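Local atomic coordinates of enoyl-CoA hydratase/carnithine racemase (Thermus thermophilus JL-18, PDB entry 6SL9), a protein that probably acts as a crotonase-family isomerase of phenylacetic acid catabolism, forming oxepin-CoA. Residues 15-20 with 37-42; 89-94 with 111-116; 97-102 with 188-193. One frame throughout, in Å; residues are numbered along the deposited sequence. Where two conformers were deposited one is given.

Contact 1 of 3, residues 15-20 with 37-42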
loop_
_atom_site.group_PDB
_atom_site.type_symbol
_atom_site.label_atom_id
_atom_site.label_comp_id
_atom_site.label_asym_id
_atom_site.label_seq_id
_atom_site.Cartn_x
_atom_site.Cartn_y
_atom_site.Cartn_z
ATOM N N LEU A 15 5.268 -28.672 -10.355
ATOM C CA LEU A 15 5.107 -28.558 -11.811
ATOM C C LEU A 15 5.930 -27.339 -12.257
ATOM O O LEU A 15 5.585 -26.238 -11.893
ATOM C CB LEU A 15 3.636 -28.462 -12.197
ATOM C CG LEU A 15 3.371 -28.286 -13.679
ATOM C CD1 LEU A 15 3.821 -29.480 -14.487
ATOM C CD2 LEU A 15 1.902 -28.044 -13.942
ATOM N N VAL A 16 6.912 -27.594 -13.110
ATOM C CA VAL A 16 7.780 -26.558 -13.678
ATOM C C VAL A 16 7.257 -26.205 -15.064
ATOM O O VAL A 16 7.193 -27.096 -15.951
ATOM C CB VAL A 16 9.230 -27.021 -13.713
ATOM C CG1 VAL A 16 10.083 -25.861 -14.228
ATOM C CG2 VAL A 16 9.759 -27.476 -12.378
ATOM N N LEU A 17 6.901 -24.957 -15.205
ATOM C CA LEU A 17 6.399 -24.377 -16.472
ATOM C C LEU A 17 7.436 -23.426 -17.043
ATOM O O LEU A 17 7.883 -22.538 -16.330
ATOM C CB LEU A 17 5.086 -23.637 -16.236
ATOM C CG LEU A 17 3.961 -24.492 -15.640
ATOM C CD1 LEU A 17 2.681 -23.689 -15.477
ATOM C CD2 LEU A 17 3.706 -25.776 -16.455
ATOM N N THR A 18 7.764 -23.586 -18.312
ATOM C CA THR A 18 8.778 -22.760 -18.962
ATOM C C THR A 18 8.178 -22.139 -20.206
ATOM O O THR A 18 7.797 -22.869 -21.141
ATOM C CB THR A 18 10.052 -23.553 -19.245
ATOM O OG1 THR A 18 10.503 -24.226 -18.083
ATOM C CG2 THR A 18 11.134 -22.648 -19.799
ATOM N N LEU A 19 8.134 -20.812 -20.214
ATOM C CA LEU A 19 7.771 -20.070 -21.437
ATOM C C LEU A 19 8.814 -20.400 -22.515
ATOM O O LEU A 19 10.041 -20.228 -22.277
ATOM C CB LEU A 19 7.720 -18.549 -21.196
ATOM C CG LEU A 19 6.867 -18.106 -20.009
ATOM C CD1 LEU A 19 6.999 -16.627 -19.855
ATOM C CD2 LEU A 19 5.438 -18.531 -20.134
ATOM N N ASN A 20 8.359 -20.822 -23.701
ATOM C CA ASN A 20 9.309 -21.437 -24.662
ATOM C C ASN A 20 9.067 -20.899 -26.072
ATOM O O ASN A 20 8.713 -21.649 -26.989
ATOM C CB ASN A 20 9.180 -22.950 -24.616
ATOM C CG ASN A 20 10.245 -23.608 -25.452
ATOM O OD1 ASN A 20 11.372 -23.106 -25.480
ATOM N ND2 ASN A 20 9.916 -24.745 -26.069
ATOM N N TYR A 37 -2.787 -21.180 -19.577
ATOM C CA TYR A 37 -4.041 -21.468 -18.878
ATOM C C TYR A 37 -4.166 -22.987 -18.697
ATOM O O TYR A 37 -4.458 -23.479 -17.611
ATOM C CB TYR A 37 -5.224 -20.877 -19.636
ATOM C CG TYR A 37 -6.560 -21.090 -18.978
ATOM C CD1 TYR A 37 -7.263 -22.240 -19.223
ATOM C CD2 TYR A 37 -7.115 -20.133 -18.178
ATOM C CE1 TYR A 37 -8.519 -22.446 -18.659
ATOM C CE2 TYR A 37 -8.341 -20.313 -17.583
ATOM C CZ TYR A 37 -9.055 -21.480 -17.832
ATOM O OH TYR A 37 -10.314 -21.666 -17.311
ATOM N N ALA A 38 -4.024 -23.735 -19.802
ATOM C CA ALA A 38 -4.226 -25.180 -19.765
ATOM C C ALA A 38 -3.225 -25.810 -18.784
ATOM O O ALA A 38 -3.584 -26.774 -18.062
ATOM C CB ALA A 38 -4.119 -25.785 -21.146
ATOM N N ALA A 39 -1.982 -25.343 -18.775
ATOM C CA ALA A 39 -0.938 -25.918 -17.903
ATOM C C ALA A 39 -1.238 -25.592 -16.440
ATOM O O ALA A 39 -1.048 -26.438 -15.578
ATOM C CB ALA A 39 0.392 -25.397 -18.303
ATOM N N LEU A 40 -1.645 -24.354 -16.145
ATOM C CA LEU A 40 -2.068 -23.974 -14.768
ATOM C C LEU A 40 -3.242 -24.826 -14.300
ATOM O O LEU A 40 -3.224 -25.363 -13.177
ATOM C CB LEU A 40 -2.438 -22.486 -14.717
ATOM C CG LEU A 40 -1.317 -21.504 -14.998
ATOM C CD1 LEU A 40 -1.881 -20.115 -15.215
ATOM C CD2 LEU A 40 -0.265 -21.495 -13.900
ATOM N N LYS A 41 -4.204 -24.986 -15.193
ATOM C CA LYS A 41 -5.365 -25.843 -14.863
ATOM C C LYS A 41 -4.920 -27.288 -14.574
ATOM O O LYS A 41 -5.399 -27.904 -13.617
ATOM C CB LYS A 41 -6.370 -25.762 -15.997
ATOM C CG LYS A 41 -7.669 -26.519 -15.765
ATOM C CD LYS A 41 -8.465 -26.554 -17.030
ATOM C CE LYS A 41 -9.777 -27.284 -16.880
ATOM N NZ LYS A 41 -10.419 -27.496 -18.192
ATOM N N GLU A 42 -4.067 -27.841 -15.434
ATOM C CA GLU A 42 -3.608 -29.242 -15.236
ATOM C C GLU A 42 -2.858 -29.347 -13.906
ATOM O O GLU A 42 -3.078 -30.308 -13.187
ATOM C CB GLU A 42 -2.647 -29.668 -16.374
ATOM C CG GLU A 42 -2.122 -31.087 -16.309
ATOM C CD GLU A 42 -1.461 -31.492 -17.637
ATOM O OE1 GLU A 42 -0.242 -31.457 -17.688
ATOM O OE2 GLU A 42 -2.195 -31.726 -18.631
#
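Leu17 reaches from strand 14-19 to Ala39 on helix 30-45, and its side chain carries most of this contact. CB leaves the strand toward the helix, CG stands anti to the carbonyl carbon (chi1 -58°), beside the backbone N, and from there both methyls reach the helix. Leu17 CD2 meets Ala39 CB at 3.8 Å. Leu17 CD1 lies 4.0 Å from the same Ala39 CB, so the alanine methyl sits against both prongs of the leucine fork. Leu17 CD1 also touches Leu40 CD2 at 4.0 Å, where the two leucines cross obliquely; the CB of Leu40 points away from the strand, and the length of the side chain brings its end back. Two residues earlier, Leu15 uses its CD2 methyl against the backbone, 3.7 Å from Ala39 O. Alanine suits the middle of this face because its short side chain lets the helix come close, and the branched leucines fill the space around it. Lys8 on strand 6-11 flanks the contact, packing on Leu17 and Ala39 and forming a salt bridge with Glu42. The axes of 15-19 and 37-42 run antiparallel, at 175° and 10.0 Å apart at closest approach, as expected of the beta-alpha-beta unit formed by strand 14-19, helix 30-45 and strand 51-56 in the crotonase fold.

Contact 2 of 3, residues 89-94 with 111-116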
loop_
_atom_site.group_PDB
_atom_site.type_symbol
_atom_site.label_atom_id
_atom_site.label_comp_id
_atom_site.label_asym_id
_atom_site.label_seq_id
_atom_site.Cartn_x
_atom_site.Cartn_y
_atom_site.Cartn_z
ATOM N N GLU A 89 -6.837 -14.207 -14.234
ATOM C CA GLU A 89 -7.729 -14.718 -13.188
ATOM C C GLU A 89 -7.206 -16.056 -12.662
ATOM O O GLU A 89 -7.184 -16.275 -11.438
ATOM C CB GLU A 89 -9.142 -14.906 -13.744
ATOM C CG GLU A 89 -9.886 -13.601 -13.951
ATOM C CD GLU A 89 -10.518 -13.006 -12.721
ATOM O OE1 GLU A 89 -11.166 -11.939 -12.870
ATOM O OE2 GLU A 89 -10.367 -13.581 -11.618
ATOM N N ALA A 90 -6.799 -16.943 -13.558
ATOM C CA ALA A 90 -6.298 -18.277 -13.178
ATOM C C ALA A 90 -5.062 -18.123 -12.300
ATOM O O ALA A 90 -4.997 -18.816 -11.278
ATOM C CB ALA A 90 -5.993 -19.145 -14.393
ATOM N N LEU A 91 -4.114 -17.283 -12.690
ATOM C CA LEU A 91 -2.931 -17.087 -11.845
ATOM C C LEU A 91 -3.383 -16.556 -10.499
ATOM O O LEU A 91 -2.863 -17.003 -9.463
ATOM C CB LEU A 91 -2.018 -16.075 -12.507
ATOM C CG LEU A 91 -1.230 -16.628 -13.694
ATOM C CD1 LEU A 91 -0.674 -15.495 -14.578
ATOM C CD2 LEU A 91 -0.065 -17.507 -13.196
ATOM N N SER A 92 -4.270 -15.571 -10.489
ATOM C CA SER A 92 -4.571 -14.863 -9.233
ATOM C C SER A 92 -5.173 -15.798 -8.197
ATOM O O SER A 92 -4.954 -15.621 -6.985
ATOM C CB SER A 92 -5.474 -13.699 -9.473
ATOM O OG SER A 92 -6.809 -14.084 -9.756
ATOM N N GLY A 93 -5.987 -16.748 -8.662
ATOM C CA GLY A 93 -6.766 -17.627 -7.775
ATOM C C GLY A 93 -6.186 -19.000 -7.591
ATOM O O GLY A 93 -6.815 -19.805 -6.944
ATOM N N LEU A 94 -5.042 -19.282 -8.188
ATOM C CA LEU A 94 -4.386 -20.613 -8.094
ATOM C C LEU A 94 -4.462 -21.135 -6.660
ATOM O O LEU A 94 -3.998 -20.430 -5.748
ATOM C CB LEU A 94 -2.918 -20.443 -8.483
ATOM C CG LEU A 94 -2.450 -21.194 -9.716
ATOM C CD1 LEU A 94 -0.934 -21.142 -9.809
ATOM C CD2 LEU A 94 -2.931 -22.638 -9.719
ATOM N N MET A 111 6.376 -8.614 -17.556
ATOM C CA MET A 111 6.509 -8.108 -16.177
ATOM C C MET A 111 5.216 -8.422 -15.408
ATOM O O MET A 111 5.291 -8.897 -14.271
ATOM C CB MET A 111 6.813 -6.617 -16.175
ATOM C CG MET A 111 6.891 -6.031 -14.814
ATOM S SD MET A 111 7.625 -4.389 -14.892
ATOM C CE MET A 111 7.552 -3.894 -13.171
ATOM N N SER A 112 4.049 -8.170 -16.004
ATOM C CA SER A 112 2.774 -8.524 -15.357
ATOM C C SER A 112 2.771 -9.974 -14.903
ATOM O O SER A 112 2.466 -10.262 -13.725
ATOM C CB SER A 112 1.581 -8.253 -16.278
ATOM O OG SER A 112 1.602 -6.934 -16.839
ATOM N N LEU A 113 3.127 -10.893 -15.808
ATOM C CA LEU A 113 3.062 -12.331 -15.507
ATOM C C LEU A 113 4.033 -12.668 -14.377
ATOM O O LEU A 113 3.718 -13.400 -13.459
ATOM C CB LEU A 113 3.350 -13.143 -16.793
ATOM C CG LEU A 113 2.229 -13.166 -17.843
ATOM C CD1 LEU A 113 2.618 -14.023 -19.046
ATOM C CD2 LEU A 113 0.915 -13.734 -17.308
ATOM N N ALA A 114 5.262 -12.106 -14.424
ATOM C CA ALA A 114 6.285 -12.432 -13.418
ATOM C C ALA A 114 5.769 -12.025 -12.036
ATOM O O ALA A 114 6.020 -12.717 -11.026
ATOM C CB ALA A 114 7.558 -11.702 -13.737
ATOM N N LEU A 115 5.055 -10.921 -11.950
ATOM C CA LEU A 115 4.665 -10.347 -10.648
ATOM C C LEU A 115 3.507 -11.103 -10.024
ATOM O O LEU A 115 3.230 -10.901 -8.850
ATOM C CB LEU A 115 4.364 -8.860 -10.768
ATOM C CG LEU A 115 5.570 -7.979 -11.139
ATOM C CD1 LEU A 115 5.193 -6.539 -11.160
ATOM C CD2 LEU A 115 6.798 -8.217 -10.258
ATOM N N TRP A 116 2.890 -12.032 -10.744
ATOM C CA TRP A 116 1.853 -12.911 -10.166
ATOM C C TRP A 116 2.442 -14.036 -9.330
ATOM O O TRP A 116 1.686 -14.685 -8.633
ATOM C CB TRP A 116 0.910 -13.464 -11.242
ATOM C CG TRP A 116 -0.103 -12.463 -11.695
ATOM C CD1 TRP A 116 -0.125 -11.727 -12.848
ATOM C CD2 TRP A 116 -1.146 -11.959 -10.860
ATOM N NE1 TRP A 116 -1.149 -10.827 -12.782
ATOM C CE2 TRP A 116 -1.791 -10.939 -11.578
ATOM C CE3 TRP A 116 -1.586 -12.285 -9.574
ATOM C CZ2 TRP A 116 -2.847 -10.214 -11.023
ATOM C CZ3 TRP A 116 -2.639 -11.568 -9.029
ATOM C CH2 TRP A 116 -3.246 -10.553 -9.752
#
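Leu91 and Ser92, neighbours on helix 77-93, meet Trp116 at the end of the segment 111-116, while Leu91 also reaches back to Leu113. Leu91 and Leu113 cross at about a right angle, Leu91 CD1 coming within 3.6 Å of Leu113 CD2. Against Trp116, Leu91 lies obliquely: its CB is 4.1 Å from Trp116 CB, beside the root of the indole. The far, six-membered end of the indole belongs to Ser92, whose CB is 3.6 Å from Trp116 CZ3, and whose backbone N stands 4.3 Å above the ring plane, offset toward its rim. In Trp116, CG anti to the carbonyl carbon (chi1 -77°) carries the ring toward helix 77-93, where it spans both residues.

Serine suits this place because its small CB fits close to the indole while its hydroxyl is used within its own helix. Ser92 OG donates to Glu89 O at 2.8 Å, tilted 27° from the carbonyl plane, and Gly93 N reaches the same oxygen from the same face. At its other end the indole NE1 has a weak hydrogen bond to Ser141 O. Leu220 of the second subunit packs on both Ser92 and Trp116, which places the indole at a subunit interface.

With an alanine in place of Trp116, Ser92 CB would probably lose the indole it lies against, and a gap would be likely to open between Leu91 and Leu220 of the second subunit. Across the two segments the chemistry is wholly apolar, so shape and burial hold them together, and a serine can sit against the indole because its hydroxyl is satisfied by Glu89 O in its own helix.

Contact 3 of 3, residues 97-102 with 188-193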
loop_
_atom_site.group_PDB
_atom_site.type_symbol
_atom_site.label_atom_id
_atom_site.label_comp_id
_atom_site.label_asym_id
_atom_site.label_seq_id
_atom_site.Cartn_x
_atom_site.Cartn_y
_atom_site.Cartn_z
ATOM N N PRO A 97 0.722 -22.792 -4.296
ATOM C CA PRO A 97 1.683 -21.697 -4.348
ATOM C C PRO A 97 2.470 -21.719 -5.669
ATOM O O PRO A 97 2.792 -22.759 -6.189
ATOM C CB PRO A 97 2.608 -21.985 -3.179
ATOM C CG PRO A 97 2.506 -23.466 -2.955
ATOM C CD PRO A 97 1.049 -23.764 -3.248
ATOM N N LEU A 98 2.801 -20.523 -6.132
ATOM C CA LEU A 98 3.544 -20.287 -7.388
ATOM C C LEU A 98 4.830 -19.549 -7.082
ATOM O O LEU A 98 4.826 -18.450 -6.528
ATOM C CB LEU A 98 2.669 -19.480 -8.354
ATOM C CG LEU A 98 3.329 -19.034 -9.661
ATOM C CD1 LEU A 98 3.690 -20.232 -10.503
ATOM C CD2 LEU A 98 2.444 -18.078 -10.442
ATOM N N VAL A 99 5.917 -20.137 -7.506
ATOM C CA VAL A 99 7.233 -19.482 -7.478
ATOM C C VAL A 99 7.509 -19.027 -8.897
ATOM O O VAL A 99 7.286 -19.782 -9.846
ATOM C CB VAL A 99 8.324 -20.457 -7.002
ATOM C CG1 VAL A 99 9.691 -19.838 -7.064
ATOM C CG2 VAL A 99 8.053 -20.962 -5.596
ATOM N N VAL A 100 8.034 -17.794 -9.057
ATOM C CA VAL A 100 8.498 -17.312 -10.391
ATOM C C VAL A 100 10.006 -17.133 -10.328
ATOM O O VAL A 100 10.483 -16.522 -9.356
ATOM C CB VAL A 100 7.761 -16.027 -10.775
ATOM C CG1 VAL A 100 8.447 -15.325 -11.938
ATOM C CG2 VAL A 100 6.335 -16.333 -11.128
ATOM N N ALA A 101 10.705 -17.591 -11.347
ATOM C CA ALA A 101 12.163 -17.436 -11.501
ATOM C C ALA A 101 12.388 -16.566 -12.735
ATOM O O ALA A 101 12.238 -17.020 -13.874
ATOM C CB ALA A 101 12.819 -18.766 -11.621
ATOM N N VAL A 102 12.720 -15.291 -12.501
ATOM C CA VAL A 102 12.910 -14.298 -13.576
ATOM C C VAL A 102 14.360 -14.379 -14.085
ATOM O O VAL A 102 15.275 -13.887 -13.439
ATOM C CB VAL A 102 12.510 -12.887 -13.167
ATOM C CG1 VAL A 102 12.574 -11.956 -14.355
ATOM C CG2 VAL A 102 11.104 -12.843 -12.577
ATOM N N GLU A 188 18.163 -23.795 -9.588
ATOM C CA GLU A 188 18.401 -24.636 -8.387
ATOM C C GLU A 188 17.724 -24.001 -7.176
ATOM O O GLU A 188 17.039 -24.692 -6.414
ATOM C CB GLU A 188 19.919 -24.804 -8.200
ATOM C CG GLU A 188 20.299 -25.749 -7.069
ATOM C CD GLU A 188 21.765 -25.706 -6.648
ATOM O OE1 GLU A 188 22.068 -26.168 -5.518
ATOM O OE2 GLU A 188 22.579 -25.222 -7.431
ATOM N N GLU A 189 17.910 -22.719 -6.973
ATOM C CA GLU A 189 17.352 -22.042 -5.780
ATOM C C GLU A 189 15.818 -21.991 -5.912
ATOM O O GLU A 189 15.122 -22.190 -4.898
ATOM C CB GLU A 189 18.000 -20.648 -5.602
ATOM C CG GLU A 189 19.468 -20.705 -5.264
ATOM C CD GLU A 189 20.011 -19.863 -4.155
ATOM O OE1 GLU A 189 21.260 -19.697 -4.156
ATOM O OE2 GLU A 189 19.255 -19.520 -3.216
ATOM N N ALA A 190 15.305 -21.668 -7.079
ATOM C CA ALA A 190 13.841 -21.513 -7.236
ATOM C C ALA A 190 13.205 -22.888 -7.039
ATOM O O ALA A 190 12.146 -23.001 -6.431
ATOM C CB ALA A 190 13.517 -20.930 -8.600
ATOM N N LEU A 191 13.819 -23.939 -7.582
ATOM C CA LEU A 191 13.270 -25.306 -7.425
ATOM C C LEU A 191 13.325 -25.737 -5.954
ATOM O O LEU A 191 12.399 -26.374 -5.486
ATOM C CB LEU A 191 13.959 -26.297 -8.341
ATOM C CG LEU A 191 13.319 -27.660 -8.349
ATOM C CD1 LEU A 191 11.870 -27.653 -8.813
ATOM C CD2 LEU A 191 14.126 -28.575 -9.242
ATOM N N SER A 192 14.402 -25.444 -5.253
ATOM C CA SER A 192 14.514 -25.796 -3.816
ATOM C C SER A 192 13.357 -25.135 -3.072
ATOM O O SER A 192 12.720 -25.786 -2.216
ATOM C CB SER A 192 15.865 -25.330 -3.283
ATOM O OG SER A 192 15.942 -25.618 -1.918
ATOM N N LEU A 193 13.112 -23.845 -3.323
ATOM C CA LEU A 193 12.022 -23.148 -2.604
ATOM C C LEU A 193 10.670 -23.772 -2.998
ATOM O O LEU A 193 9.830 -24.029 -2.144
ATOM C CB LEU A 193 12.067 -21.663 -2.972
ATOM C CG LEU A 193 10.914 -20.805 -2.437
ATOM C CD1 LEU A 193 10.884 -20.861 -0.941
ATOM C CD2 LEU A 193 11.012 -19.374 -2.910
#
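Ala101 and Ala190 meet methyl to methyl, with Ala101 CB 3.8 Å from Ala190 CB. This is where the backbones come nearest, the CA atoms of Ala101 and Ala190 being 6.1 Å apart, and two such small side chains make that approach possible. Two residues back along strand 98-102, on the same face, Val99 spreads its branches over the helix. Val99 CG1, anti to the backbone N (chi1 176°), points at Ala190, 4.1 Å from Ala190 O. Val99 CG2 comes 4.3 Å from Leu193 CG. The beta-branched valine suits a strand, and its two methyls let one residue touch successive turns of the helix. Ala190 and Leu193, three residues apart, both direct their CB atoms toward the strand.

The axes of 188-193 and 98-102 are antiparallel (176°), 8.7 Å apart at closest approach, and helix 186-197 covers part of one face of the central sheet of the crotonase fold.

Strand 98-102 lies between strands 51-56 and 119-123 in the sheet, and backbone hydrogen bonds of Val99 with Leu52 and Leu54, and of Val100 with Leu119, hold it there. Leu53 of strand 51-56 packs on both Val99 and Ala190, and Leu121 of strand 119-123 on Val99 and Leu193, so the helix rests across three strands. Farther along the helix Ala194 and Leu197 continue the packing on Val99, and a salt bridge ties Glu189 to Arg179.

Overall arrangement
All three contacts are buried, and contact 2 lies deepest, its centre about 4 Å from the centre of the chain, against about 11 Å for contact 1 and 10 Å for contact 3. Contacts 1 and 3 each set a helix antiparallel on a strand of the same six-stranded sheet, but helix 30-45 and helix 186-197 pack on opposite faces of it; both rely on alanines and branched aliphatic residues. Contact 2 instead brings helix 77-93 against the end of helix 109-115, adds an aromatic ring and a serine, and borders a second subunit. Leu91 links the set, packing on Leu40 of contact 1 and Leu98 of contact 3. Contacts 1 and 3 also touch, through Val16 and Leu191.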